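Local coordinates for protein, Family 18 Chitinase (Crocus vernus, PDB 3SIM) that probably hydrolyses chitin, as a plant glycoside hydrolase of family 18 built on a TIM barrel, at residues S155-D166 and A179-Y190; V37-H45 and V87-Q95. All blocks are in the same frame, centred on the assembly; numbering follows the deposited sequence.

Contact 1: S155-D166 and A179-Y190; sequences SFASISPFPSVD and AINHINYQFKAY
I159 and I183 run side by side on one face of the sheet, with CG1 of I159 3.9 Å from CG2 of I183. The same CG2 also meets CD of P161 at 3.7 Å, the proline ring lying at about a right angle to the isoleucine. Next to this buried row the backbones are closely joined: N184 N donates to I159 O (2.9 Å), and Q186 N to P161 O (3.0 Å), while the bond from I159 N to H182 O is weak. Such parallel pairing belongs to a beta-alpha-beta crossover of the TIM barrel, strand 156-159, helix 166-175, strand 182-184; Y169 and L172 of that helix touch I159. Beyond the strands, Y185 has CG anti to its own N (chi1 -152°), which carries the ring back over P161 O and F162 CA, the latter a CH-pi contact on the same face. Its OH donates to D166 OD2 (2.9 Å) on the syn side, the carboxylate turned 30° from the ring plane. K209 forms a salt bridge with OD2 and also bonds to the tyrosine OH; Y210 bonds to OD1. A phenylalanine here would probably cost both D166 and K209 a partner, leaving the carboxylate to Y210 and the lysine. At the more exposed end side chains touch without hydrogen bonds: F162 CB lies 3.8 Å from A189 CB, and P163 CG 3.8 Å from Y190 CZ.

Contact 2: V37-H45 and V87-Q95; sequences VDYTASSPH and VGSNTVQFQ
H45 and N90 bring their CA atoms to 6.6 Å, whereas those of D38 and F94 stay 8.7 Å apart, and no backbone hydrogen bond links the two segments. They are neighbouring loops of the TIM barrel, following strands 28-37 and 76-83, and the second begins in a tight beta hairpin whose type II' turn runs from V87 to N90. G88 sits in that turn with a positive phi.

Y39 carries much of the contact. V87 and V92 both meet its ring obliquely from the same side, V87 CG1 near CD1 and V92 CG1 near CE2, and its OH is gripped from the other loop. Q93 N donates to this oxygen at 3.1 Å, and Q95 NE2 donates to the same OH, also at 3.1 Å, the donor amide standing 67° from the plane of the phenol ring. Water 3 is a further partner of that hydroxyl.

V87 works in two directions: its CG2 packs on V37, while its CG1 lies 3.5 Å from H45 CB. H45 has CG opposite its carbonyl carbon (chi1 -58°), which sets the imidazole against V87. The ring is kept from turning within its own loop, where H45 ND1 gives T40 O a 2.8 Å bond, almost straight at 172° and in the ring plane. N90 then comes to the imidazole edge, its ND2 3.5 Å from H45 CD2.

At the other end D38 is held by Y126 and W102, and waters carry its carboxylate across to Q95. Water 1 lies between D38 OD2 and Q95 O; water 2 accepts from Q95 N and sits 2.8 Å from D38 OD2.

In the fold
From the N terminus the chain passes strand 2-7, then strand 28-37, and enters the loop 37-45. Contact 2 forms when segment 87-95 arrives beyond strand 76-83, closing a loop that takes in strand 53-54 and helix 63-72. The chain then runs on through helix 99-116, strand 121-125 and helix 134-150 before contact 1 opens at 155-166; that one closes across helix 166-175, a much shorter excursion. The two follow in series and neither nest nor cross. The centres of contact 1 and contact 2 are about 22 Å apart. Contact 1 joins adjacent strands of the barrel wall, whereas contact 2 ties together loops farther from the centre of the chain.

Contact 1: S155-D166 and A179-Y190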
loop_
_atom_site.group_PDB
_atom_site.type_symbol
_atom_site.label_atom_id
_atom_site.label_comp_id
_atom_site.label_asym_id
_atom_site.label_seq_id
_atom_site.Cartn_x
_atom_site.Cartn_y
_atom_site.Cartn_z
ATOM N N SER A 155 7.893 12.726 0.479
ATOM C CA SER A 155 7.555 12.924 1.891
ATOM C C SER A 155 7.443 11.718 2.859
ATOM O O SER A 155 7.897 11.782 3.971
ATOM C CB SER A 155 6.316 13.753 2.024
ATOM O OG SER A 155 6.576 15.022 1.592
ATOM N N PHE A 156 6.752 10.681 2.403
ATOM C CA PHE A 156 6.472 9.492 3.169
ATOM C C PHE A 156 6.683 8.158 2.456
ATOM O O PHE A 156 6.727 8.071 1.251
ATOM C CB PHE A 156 5.048 9.540 3.782
ATOM C CG PHE A 156 3.941 9.517 2.776
ATOM C CD1 PHE A 156 3.513 10.659 2.152
ATOM C CD2 PHE A 156 3.303 8.343 2.462
ATOM C CE1 PHE A 156 2.508 10.625 1.225
ATOM C CE2 PHE A 156 2.303 8.317 1.566
ATOM C CZ PHE A 156 1.903 9.462 0.944
ATOM N N ALA A 157 6.823 7.140 3.275
ATOM C CA ALA A 157 6.866 5.748 2.885
ATOM C C ALA A 157 6.171 4.762 3.848
ATOM O O ALA A 157 6.263 4.894 5.028
ATOM C CB ALA A 157 8.255 5.335 2.638
ATOM N N SER A 158 5.521 3.770 3.260
ATOM C CA SER A 158 4.808 2.691 3.913
ATOM C C SER A 158 5.203 1.276 3.409
ATOM O O SER A 158 5.670 1.109 2.328
ATOM C CB SER A 158 3.301 2.839 3.709
ATOM O OG SER A 158 2.944 2.814 2.365
ATOM N N ILE A 159 4.916 0.289 4.226
ATOM C CA ILE A 159 5.069 -1.112 3.867
ATOM C C ILE A 159 3.747 -1.865 4.053
ATOM O O ILE A 159 2.980 -1.496 4.866
ATOM C CB ILE A 159 6.263 -1.815 4.589
ATOM C CG1 ILE A 159 6.128 -1.776 6.110
ATOM C CG2 ILE A 159 7.556 -1.258 4.199
ATOM C CD1 ILE A 159 7.194 -2.473 6.859
ATOM N N SER A 160 3.508 -2.929 3.297
ATOM C CA SER A 160 2.277 -3.660 3.397
ATOM C C SER A 160 2.452 -5.182 3.604
ATOM O O SER A 160 2.057 -5.927 2.818
ATOM C CB SER A 160 1.317 -3.332 2.235
ATOM O OG SER A 160 1.239 -2.009 1.891
ATOM N N PRO A 161 3.025 -5.587 4.723
ATOM C CA PRO A 161 3.246 -6.986 5.040
ATOM C C PRO A 161 2.001 -7.808 5.477
ATOM O O PRO A 161 0.916 -7.324 5.609
ATOM C CB PRO A 161 4.292 -6.915 6.161
ATOM C CG PRO A 161 4.008 -5.795 6.840
ATOM C CD PRO A 161 3.409 -4.778 5.867
ATOM N N PHE A 162 2.228 -9.096 5.662
ATOM C CA PHE A 162 1.294 -10.073 6.193
ATOM C C PHE A 162 2.119 -11.268 6.714
ATOM O O PHE A 162 3.286 -11.322 6.476
ATOM C CB PHE A 162 0.195 -10.480 5.189
ATOM C CG PHE A 162 0.699 -10.816 3.831
ATOM C CD1 PHE A 162 0.961 -9.848 2.860
ATOM C CD2 PHE A 162 0.953 -12.121 3.498
ATOM C CE1 PHE A 162 1.447 -10.212 1.638
ATOM C CE2 PHE A 162 1.438 -12.442 2.271
ATOM C CZ PHE A 162 1.684 -11.489 1.366
ATOM N N PRO A 163 1.498 -12.187 7.436
ATOM C CA PRO A 163 2.273 -13.105 8.252
ATOM C C PRO A 163 3.254 -13.918 7.412
ATOM O O PRO A 163 4.348 -13.969 7.782
ATOM C CB PRO A 163 1.232 -13.981 8.852
ATOM C CG PRO A 163 0.109 -13.102 9.083
ATOM C CD PRO A 163 0.105 -12.188 7.858
ATOM N N SER A 164 2.859 -14.432 6.267
ATOM C CA SER A 164 3.778 -15.246 5.472
ATOM C C SER A 164 5.021 -14.531 4.919
ATOM O O SER A 164 5.941 -15.155 4.626
ATOM C CB SER A 164 3.103 -16.071 4.406
ATOM O OG SER A 164 2.454 -15.249 3.542
ATOM N N VAL A 165 4.971 -13.213 4.814
ATOM C CA VAL A 165 6.103 -12.405 4.456
ATOM C C VAL A 165 6.786 -11.615 5.576
ATOM O O VAL A 165 7.632 -10.841 5.327
ATOM C CB VAL A 165 5.821 -11.508 3.220
ATOM C CG1 VAL A 165 5.492 -12.354 2.023
ATOM C CG2 VAL A 165 4.779 -10.491 3.520
ATOM N N ASP A 166 6.431 -11.878 6.803
ATOM C CA ASP A 166 6.927 -11.118 7.913
ATOM C C ASP A 166 8.464 -11.145 8.054
ATOM O O ASP A 166 8.998 -10.205 8.478
ATOM C CB ASP A 166 6.272 -11.529 9.235
ATOM C CG ASP A 166 4.994 -10.761 9.539
ATOM O OD1 ASP A 166 4.786 -9.660 9.095
ATOM O OD2 ASP A 166 4.256 -11.330 10.212
ATOM N N ALA A 179 13.159 5.238 8.297
ATOM C CA ALA A 179 12.703 5.520 6.946
ATOM C C ALA A 179 11.229 5.211 6.609
ATOM O O ALA A 179 10.722 5.694 5.635
ATOM C CB ALA A 179 13.611 4.884 5.925
ATOM N N ILE A 180 10.609 4.390 7.429
ATOM C CA ILE A 180 9.238 3.950 7.275
ATOM C C ILE A 180 8.235 4.690 8.229
ATOM O O ILE A 180 8.322 4.603 9.435
ATOM C CB ILE A 180 9.135 2.435 7.472
ATOM C CG1 ILE A 180 9.925 1.660 6.434
ATOM C CG2 ILE A 180 7.770 2.005 7.429
ATOM C CD1 ILE A 180 10.457 0.495 6.907
ATOM N N ASN A 181 7.335 5.432 7.616
ATOM C CA ASN A 181 6.271 6.129 8.287
ATOM C C ASN A 181 5.112 5.377 8.967
ATOM O O ASN A 181 4.752 5.758 10.005
ATOM C CB ASN A 181 5.754 7.252 7.454
ATOM C CG ASN A 181 6.821 8.249 7.145
ATOM O OD1 ASN A 181 7.182 9.015 7.934
ATOM N ND2 ASN A 181 7.349 8.152 6.033
ATOM N N HIS A 182 4.562 4.376 8.309
ATOM C CA HIS A 182 3.492 3.521 8.804
ATOM C C HIS A 182 3.404 2.187 8.051
ATOM O O HIS A 182 4.029 2.007 7.053
ATOM C CB HIS A 182 2.119 4.199 8.807
ATOM C CG HIS A 182 1.782 4.876 7.529
ATOM N ND1 HIS A 182 1.080 4.264 6.538
ATOM C CD2 HIS A 182 2.079 6.103 7.070
ATOM C CE1 HIS A 182 0.940 5.084 5.530
ATOM N NE2 HIS A 182 1.543 6.207 5.830
ATOM N N ILE A 183 2.598 1.299 8.565
ATOM C CA ILE A 183 2.525 -0.063 8.152
ATOM C C ILE A 183 1.081 -0.459 7.870
ATOM O O ILE A 183 0.284 -0.566 8.738
ATOM C CB ILE A 183 3.183 -0.985 9.179
ATOM C CG1 ILE A 183 4.559 -0.484 9.536
ATOM C CG2 ILE A 183 3.245 -2.429 8.681
ATOM C CD1 ILE A 183 5.122 -1.163 10.613
ATOM N N ASN A 184 0.802 -0.634 6.607
ATOM C CA ASN A 184 -0.473 -1.044 6.144
ATOM C C ASN A 184 -0.613 -2.576 6.131
ATOM O O ASN A 184 -0.561 -3.188 5.108
ATOM C CB ASN A 184 -0.841 -0.393 4.818
ATOM C CG ASN A 184 -0.650 1.131 4.800
ATOM O OD1 ASN A 184 -0.909 1.850 5.741
ATOM N ND2 ASN A 184 -0.253 1.587 3.674
ATOM N N TYR A 185 -0.802 -3.143 7.322
ATOM C CA TYR A 185 -0.809 -4.583 7.506
ATOM C C TYR A 185 -2.050 -5.129 6.846
ATOM O O TYR A 185 -3.052 -4.563 6.918
ATOM C CB TYR A 185 -0.726 -5.019 8.975
ATOM C CG TYR A 185 -0.100 -6.336 9.232
ATOM C CD1 TYR A 185 -0.860 -7.472 9.455
ATOM C CD2 TYR A 185 1.264 -6.474 9.279
ATOM C CE1 TYR A 185 -0.287 -8.693 9.738
ATOM C CE2 TYR A 185 1.850 -7.655 9.516
ATOM C CZ TYR A 185 1.082 -8.790 9.733
ATOM O OH TYR A 185 1.672 -9.979 9.930
ATOM N N GLN A 186 -1.863 -6.197 6.115
ATOM C CA GLN A 186 -2.862 -6.824 5.281
ATOM C C GLN A 186 -3.667 -7.904 6.102
ATOM O O GLN A 186 -3.450 -9.086 6.012
ATOM C CB GLN A 186 -2.245 -7.312 3.946
ATOM C CG GLN A 186 -1.624 -6.282 2.997
ATOM C CD GLN A 186 -1.410 -6.827 1.574
ATOM O OE1 GLN A 186 -0.342 -6.747 1.025
ATOM N NE2 GLN A 186 -2.441 -7.378 1.021
ATOM N N PHE A 187 -4.587 -7.427 6.899
ATOM C CA PHE A 187 -5.413 -8.264 7.743
ATOM C C PHE A 187 -6.330 -9.207 6.912
ATOM O O PHE A 187 -6.721 -10.212 7.372
ATOM C CB PHE A 187 -6.135 -7.490 8.866
ATOM C CG PHE A 187 -5.224 -6.967 9.954
ATOM C CD1 PHE A 187 -4.887 -7.722 11.038
ATOM C CD2 PHE A 187 -4.707 -5.716 9.874
ATOM C CE1 PHE A 187 -4.053 -7.234 11.990
ATOM C CE2 PHE A 187 -3.897 -5.241 10.818
ATOM C CZ PHE A 187 -3.551 -5.996 11.871
ATOM N N LYS A 188 -6.563 -8.884 5.659
ATOM C CA LYS A 188 -7.350 -9.764 4.810
ATOM C C LYS A 188 -6.673 -11.137 4.566
ATOM O O LYS A 188 -7.285 -12.050 4.178
ATOM C CB LYS A 188 -7.863 -9.082 3.537
ATOM C CG LYS A 188 -6.877 -8.396 2.698
ATOM C CD LYS A 188 -6.564 -6.977 3.221
ATOM C CE LYS A 188 -5.627 -6.232 2.336
ATOM N NZ LYS A 188 -5.394 -6.966 1.241
ATOM N N ALA A 189 -5.407 -11.242 4.896
ATOM C CA ALA A 189 -4.652 -12.470 4.835
ATOM C C ALA A 189 -5.101 -13.608 5.777
ATOM O O ALA A 189 -4.917 -14.715 5.483
ATOM C CB ALA A 189 -3.183 -12.219 4.916
ATOM N N TYR A 190 -5.680 -13.267 6.896
ATOM C CA TYR A 190 -6.186 -14.253 7.816
ATOM C C TYR A 190 -7.471 -14.941 7.314
ATOM O O TYR A 190 -8.112 -14.444 6.419
ATOM C CB TYR A 190 -6.387 -13.633 9.177
ATOM C CG TYR A 190 -5.119 -13.159 9.885
ATOM C CD1 TYR A 190 -4.311 -14.039 10.567
ATOM C CD2 TYR A 190 -4.788 -11.837 9.932
ATOM C CE1 TYR A 190 -3.220 -13.619 11.216
ATOM C CE2 TYR A 190 -3.683 -11.428 10.559
ATOM C CZ TYR A 190 -2.900 -12.319 11.192
ATOM O OH TYR A 190 -1.836 -11.902 11.830
#

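Contact 2: V37-H45 and V87-Q95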
loop_
_atom_site.group_PDB
_atom_site.type_symbol
_atom_site.label_atom_id
_atom_site.label_comp_id
_atom_site.label_asym_id
_atom_site.label_seq_id
_atom_site.Cartn_x
_atom_site.Cartn_y
_atom_site.Cartn_z
ATOM N N VAL A 37 5.980 -1.760 -11.288
ATOM C CA VAL A 37 6.684 -3.024 -11.256
ATOM C C VAL A 37 7.971 -3.016 -12.099
ATOM O O VAL A 37 7.958 -2.571 -13.202
ATOM C CB VAL A 37 5.790 -4.220 -11.726
ATOM C CG1 VAL A 37 6.373 -5.506 -11.337
ATOM C CG2 VAL A 37 4.411 -4.157 -11.220
ATOM N N ASP A 38 9.038 -3.570 -11.571
ATOM C CA ASP A 38 10.279 -3.738 -12.306
ATOM C C ASP A 38 10.323 -5.028 -13.151
ATOM O O ASP A 38 11.163 -5.864 -12.965
ATOM C CB ASP A 38 11.521 -3.563 -11.432
ATOM C CG ASP A 38 11.611 -4.557 -10.257
ATOM O OD1 ASP A 38 10.612 -5.007 -9.741
ATOM O OD2 ASP A 38 12.714 -4.888 -9.938
ATOM N N TYR A 39 9.368 -5.113 -14.060
ATOM C CA TYR A 39 9.191 -6.173 -15.015
ATOM C C TYR A 39 8.845 -5.547 -16.353
ATOM O O TYR A 39 8.328 -4.472 -16.402
ATOM C CB TYR A 39 8.094 -7.149 -14.579
ATOM C CG TYR A 39 8.508 -8.346 -13.709
ATOM C CD1 TYR A 39 8.309 -9.652 -14.138
ATOM C CD2 TYR A 39 9.083 -8.165 -12.459
ATOM C CE1 TYR A 39 8.681 -10.706 -13.353
ATOM C CE2 TYR A 39 9.452 -9.216 -11.684
ATOM C CZ TYR A 39 9.252 -10.492 -12.128
ATOM O OH TYR A 39 9.595 -11.518 -11.350
ATOM N N THR A 40 9.118 -6.292 -17.393
ATOM C CA THR A 40 8.870 -5.875 -18.752
ATOM C C THR A 40 7.391 -5.639 -19.019
ATOM O O THR A 40 6.581 -6.287 -18.488
ATOM C CB THR A 40 9.482 -6.849 -19.843
ATOM O OG1 THR A 40 8.938 -8.152 -19.709
ATOM C CG2 THR A 40 11.023 -6.874 -19.808
ATOM N N ALA A 41 7.085 -4.650 -19.826
ATOM C CA ALA A 41 5.713 -4.208 -20.070
ATOM C C ALA A 41 4.814 -5.233 -20.760
ATOM O O ALA A 41 3.639 -5.268 -20.588
ATOM C CB ALA A 41 5.680 -2.888 -20.788
ATOM N N SER A 42 5.416 -6.041 -21.572
ATOM C CA SER A 42 4.647 -6.946 -22.351
ATOM C C SER A 42 5.115 -8.376 -22.139
ATOM O O SER A 42 6.218 -8.606 -21.783
ATOM C CB SER A 42 4.665 -6.516 -23.825
ATOM O OG SER A 42 3.734 -5.505 -24.153
ATOM N N SER A 43 4.226 -9.320 -22.331
ATOM C CA SER A 43 4.525 -10.721 -22.142
ATOM C C SER A 43 5.519 -11.333 -23.123
ATOM O O SER A 43 5.725 -10.877 -24.208
ATOM C CB SER A 43 3.291 -11.496 -22.277
ATOM N N PRO A 44 6.166 -12.390 -22.683
ATOM C CA PRO A 44 6.156 -12.801 -21.312
ATOM C C PRO A 44 6.893 -11.777 -20.482
ATOM O O PRO A 44 7.876 -11.219 -20.864
ATOM N N HIS A 45 6.359 -11.563 -19.311
ATOM C CA HIS A 45 6.918 -10.585 -18.398
ATOM C C HIS A 45 8.107 -11.145 -17.648
ATOM O O HIS A 45 8.001 -12.120 -17.030
ATOM C CB HIS A 45 5.872 -10.113 -17.414
ATOM C CG HIS A 45 4.673 -9.521 -18.039
ATOM N ND1 HIS A 45 4.639 -8.239 -18.489
ATOM C CD2 HIS A 45 3.459 -10.039 -18.286
ATOM C CE1 HIS A 45 3.466 -7.993 -19.001
ATOM N NE2 HIS A 45 2.729 -9.067 -18.885
ATOM N N VAL A 87 1.921 -9.858 -12.478
ATOM C CA VAL A 87 1.950 -9.054 -13.641
ATOM C C VAL A 87 1.556 -9.950 -14.867
ATOM O O VAL A 87 2.195 -10.905 -15.217
ATOM C CB VAL A 87 3.347 -8.388 -13.604
ATOM C CG1 VAL A 87 4.282 -8.951 -14.499
ATOM C CG2 VAL A 87 3.285 -6.956 -13.618
ATOM N N GLY A 88 0.468 -9.598 -15.500
ATOM C CA GLY A 88 -0.149 -10.502 -16.428
ATOM C C GLY A 88 -0.499 -11.738 -15.666
ATOM O O GLY A 88 -1.165 -11.658 -14.688
ATOM N N SER A 89 -0.037 -12.879 -16.121
ATOM C CA SER A 89 -0.198 -14.107 -15.411
ATOM C C SER A 89 1.055 -14.544 -14.653
ATOM O O SER A 89 1.064 -15.574 -14.077
ATOM C CB SER A 89 -0.798 -15.204 -16.329
ATOM O OG SER A 89 0.095 -15.775 -17.233
ATOM N N ASN A 90 2.105 -13.758 -14.702
ATOM C CA ASN A 90 3.362 -14.126 -14.096
ATOM C C ASN A 90 3.490 -13.625 -12.644
ATOM O O ASN A 90 3.211 -12.499 -12.358
ATOM C CB ASN A 90 4.556 -13.642 -14.918
ATOM C CG ASN A 90 4.541 -14.109 -16.390
ATOM O OD1 ASN A 90 5.074 -15.148 -16.735
ATOM N ND2 ASN A 90 3.953 -13.316 -17.229
ATOM N N THR A 91 3.945 -14.482 -11.765
ATOM C CA THR A 91 4.170 -14.111 -10.398
ATOM C C THR A 91 5.275 -13.012 -10.307
ATOM O O THR A 91 6.259 -13.109 -10.931
ATOM C CB THR A 91 4.487 -15.333 -9.528
ATOM O OG1 THR A 91 3.383 -16.209 -9.524
ATOM C CG2 THR A 91 4.807 -14.919 -8.122
ATOM N N VAL A 92 5.062 -11.982 -9.506
ATOM C CA VAL A 92 6.091 -10.989 -9.250
ATOM C C VAL A 92 7.046 -11.416 -8.099
ATOM O O VAL A 92 6.716 -11.421 -6.940
ATOM C CB VAL A 92 5.515 -9.549 -9.019
ATOM C CG1 VAL A 92 6.556 -8.614 -8.636
ATOM C CG2 VAL A 92 4.761 -9.062 -10.214
ATOM N N GLN A 93 8.240 -11.760 -8.521
ATOM C CA GLN A 93 9.338 -12.189 -7.678
ATOM C C GLN A 93 10.345 -11.057 -7.516
ATOM O O GLN A 93 10.826 -10.571 -8.517
ATOM C CB GLN A 93 10.050 -13.416 -8.270
ATOM C CG GLN A 93 9.196 -14.690 -8.379
ATOM C CD GLN A 93 9.059 -15.471 -7.105
ATOM O OE1 GLN A 93 8.298 -16.397 -7.055
ATOM N NE2 GLN A 93 9.750 -15.067 -6.068
ATOM N N PHE A 94 10.651 -10.651 -6.282
ATOM C CA PHE A 94 11.743 -9.700 -6.073
ATOM C C PHE A 94 13.068 -10.318 -6.492
ATOM O O PHE A 94 13.441 -11.336 -6.019
ATOM C CB PHE A 94 11.889 -9.186 -4.633
ATOM C CG PHE A 94 12.849 -8.037 -4.489
ATOM C CD1 PHE A 94 12.417 -6.760 -4.593
ATOM C CD2 PHE A 94 14.194 -8.227 -4.306
ATOM C CE1 PHE A 94 13.277 -5.731 -4.503
ATOM C CE2 PHE A 94 15.028 -7.152 -4.201
ATOM C CZ PHE A 94 14.563 -5.929 -4.316
ATOM N N GLN A 95 13.743 -9.639 -7.390
ATOM C CA GLN A 95 15.013 -10.065 -7.919
ATOM C C GLN A 95 15.995 -8.921 -8.124
ATOM O O GLN A 95 15.679 -8.003 -8.822
ATOM C CB GLN A 95 14.825 -10.765 -9.268
ATOM C CG GLN A 95 13.685 -11.718 -9.389
ATOM C CD GLN A 95 13.686 -12.448 -10.690
ATOM O OE1 GLN A 95 14.689 -12.932 -11.116
ATOM N NE2 GLN A 95 12.561 -12.521 -11.319
HETATM O O HOH W 1 14.134 -7.106 -10.888
HETATM O O HOH W 2 12.321 -6.985 -8.116
HETATM O O HOH W 3 8.950 -14.217 -12.487
#